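Local structure of putative esterase/lipase/thioesterase (Silicibacter sp., 2PBL) at residues I166-D171 against V207-G212. The protein probably hydrolyses ester or thioester bonds as a putative esterase, lipase or thioesterase of the alpha/beta-hydrolase fold, its substrate not being established. Sequence-based numbering, arbitrary orientation.
Sequences ISPLSD and VTVWVG
Ser167 and Trp210 show how the pairing of two parallel strands can run out at a last backbone bond, the only one between 166-171 and 207-212, where one chain leaves the sheet. Ser167 N donates to Trp210 O at 2.7 Å, meeting the carbonyl nearly head-on (C=O...N angle 166°). The same oxygen also receives a CA-H...O contact from Ile166 CA at 3.2 Å, so two consecutive residues converge on one acceptor. Ile166 is bridged to Trp210, but Ser167 has positive phi and psi (52° and 54°), which takes the chain out of strand geometry, and Pro168 has no amide hydrogen to give.

Apolar contacts flank this bond. Ile166 CG2, anti to its own backbone N, approaches Trp210 CD1 obliquely at 4.2 Å. Beyond the turn, the Pro168 ring crosses the Val209 side chain at a slant: Pro168 CG lies 3.8 Å from Val209 CG1, and Pro168 CD meets the same methyl.

At its polar end, Ser167 OG passes near Val211 CA at 4.0 Å but hydrogen-bonds Glu215 OE2, the same oxygen that Gly212 N binds. Glu215 may be the acid of a Ser-His-Glu triad with Ser137 and His242, so this strand end probably helps position it.

Strand 160-166 runs parallel beside strand 206-212 within the mixed sheet; Trp210 packs against helix 255-261 and touches strand 233-237, while Val209 packs on Ala223 and Val227 of helix 217-230.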
# COMPACT_ATOMS: atom_id res chain seq x y z
N ILE A 166 1.35 -5.77 -1.79
CA ILE A 166 2.68 -6.28 -1.70
C ILE A 166 2.91 -6.58 -0.22
O ILE A 166 2.89 -5.67 0.63
CB ILE A 166 3.67 -5.23 -2.20
CG1 ILE A 166 3.33 -4.79 -3.65
CG2 ILE A 166 5.06 -5.79 -2.09
CD1 ILE A 166 4.09 -3.43 -4.11
N SER A 167 3.12 -7.85 0.10
CA SER A 167 3.36 -8.27 1.47
C SER A 167 2.26 -7.74 2.39
O SER A 167 2.53 -7.11 3.42
CB SER A 167 4.73 -7.78 1.90
OG SER A 167 5.69 -8.06 0.88
N PRO A 168 0.98 -8.03 2.05
CA PRO A 168 -0.11 -7.49 2.83
C PRO A 168 -0.40 -8.15 4.20
O PRO A 168 -0.04 -9.31 4.47
CB PRO A 168 -1.33 -7.78 1.95
CG PRO A 168 -0.94 -9.10 1.27
CD PRO A 168 0.51 -8.83 0.90
N LEU A 169 -1.03 -7.37 5.06
CA LEU A 169 -1.68 -7.92 6.24
C LEU A 169 -3.14 -8.18 5.82
O LEU A 169 -3.90 -7.20 5.61
CB LEU A 169 -1.60 -6.94 7.40
CG LEU A 169 -0.09 -6.88 7.73
CD1 LEU A 169 0.42 -5.56 8.15
CD2 LEU A 169 0.19 -7.98 8.75
N SER A 170 -3.54 -9.45 5.77
CA SER A 170 -4.88 -9.84 5.31
C SER A 170 -5.85 -10.28 6.39
O SER A 170 -7.08 -10.27 6.19
CB SER A 170 -4.77 -10.92 4.25
OG SER A 170 -4.21 -12.10 4.79
N ASP A 171 -5.27 -10.68 7.53
CA ASP A 171 -6.01 -11.14 8.66
C ASP A 171 -5.38 -10.39 9.80
O ASP A 171 -4.17 -10.55 10.09
CB ASP A 171 -5.83 -12.65 8.78
CG ASP A 171 -6.71 -13.26 9.87
OD1 ASP A 171 -7.26 -12.52 10.71
OD2 ASP A 171 -6.81 -14.48 9.88
N VAL A 207 -6.56 -9.13 -8.86
CA VAL A 207 -5.80 -9.01 -7.65
C VAL A 207 -4.63 -10.00 -7.71
O VAL A 207 -4.82 -11.17 -7.95
CB VAL A 207 -6.66 -9.37 -6.39
CG1 VAL A 207 -5.77 -9.21 -5.09
CG2 VAL A 207 -7.88 -8.50 -6.29
N THR A 208 -3.43 -9.50 -7.43
CA THR A 208 -2.22 -10.32 -7.43
C THR A 208 -1.50 -10.02 -6.11
O THR A 208 -1.10 -8.90 -5.87
CB THR A 208 -1.30 -10.01 -8.63
OG1 THR A 208 -2.01 -10.19 -9.87
CG2 THR A 208 -0.08 -10.96 -8.62
N VAL A 209 -1.37 -11.04 -5.26
CA VAL A 209 -0.67 -10.91 -4.00
C VAL A 209 0.80 -11.19 -4.26
O VAL A 209 1.20 -12.23 -4.78
CB VAL A 209 -1.25 -11.82 -2.92
CG1 VAL A 209 -0.56 -11.55 -1.57
CG2 VAL A 209 -2.74 -11.62 -2.82
N TRP A 210 1.61 -10.20 -3.93
CA TRP A 210 3.03 -10.22 -4.23
C TRP A 210 3.76 -10.24 -2.91
O TRP A 210 3.62 -9.35 -2.10
CB TRP A 210 3.35 -8.97 -5.06
CG TRP A 210 4.69 -8.94 -5.64
CD1 TRP A 210 5.87 -8.77 -4.96
CD2 TRP A 210 5.02 -9.15 -7.00
NE1 TRP A 210 6.91 -8.84 -5.84
CE2 TRP A 210 6.42 -9.09 -7.10
CE3 TRP A 210 4.27 -9.39 -8.17
CZ2 TRP A 210 7.10 -9.21 -8.32
CZ3 TRP A 210 4.94 -9.54 -9.37
CH2 TRP A 210 6.35 -9.43 -9.44
N VAL A 211 4.59 -11.24 -2.69
CA VAL A 211 5.30 -11.33 -1.41
C VAL A 211 6.73 -11.81 -1.61
O VAL A 211 7.00 -12.56 -2.52
CB VAL A 211 4.52 -12.25 -0.46
CG1 VAL A 211 4.48 -13.70 -0.94
CG2 VAL A 211 5.07 -12.17 0.95
N GLY A 212 7.64 -11.37 -0.76
CA GLY A 212 9.03 -11.78 -0.91
C GLY A 212 9.30 -13.17 -0.38
O GLY A 212 8.85 -13.55 0.70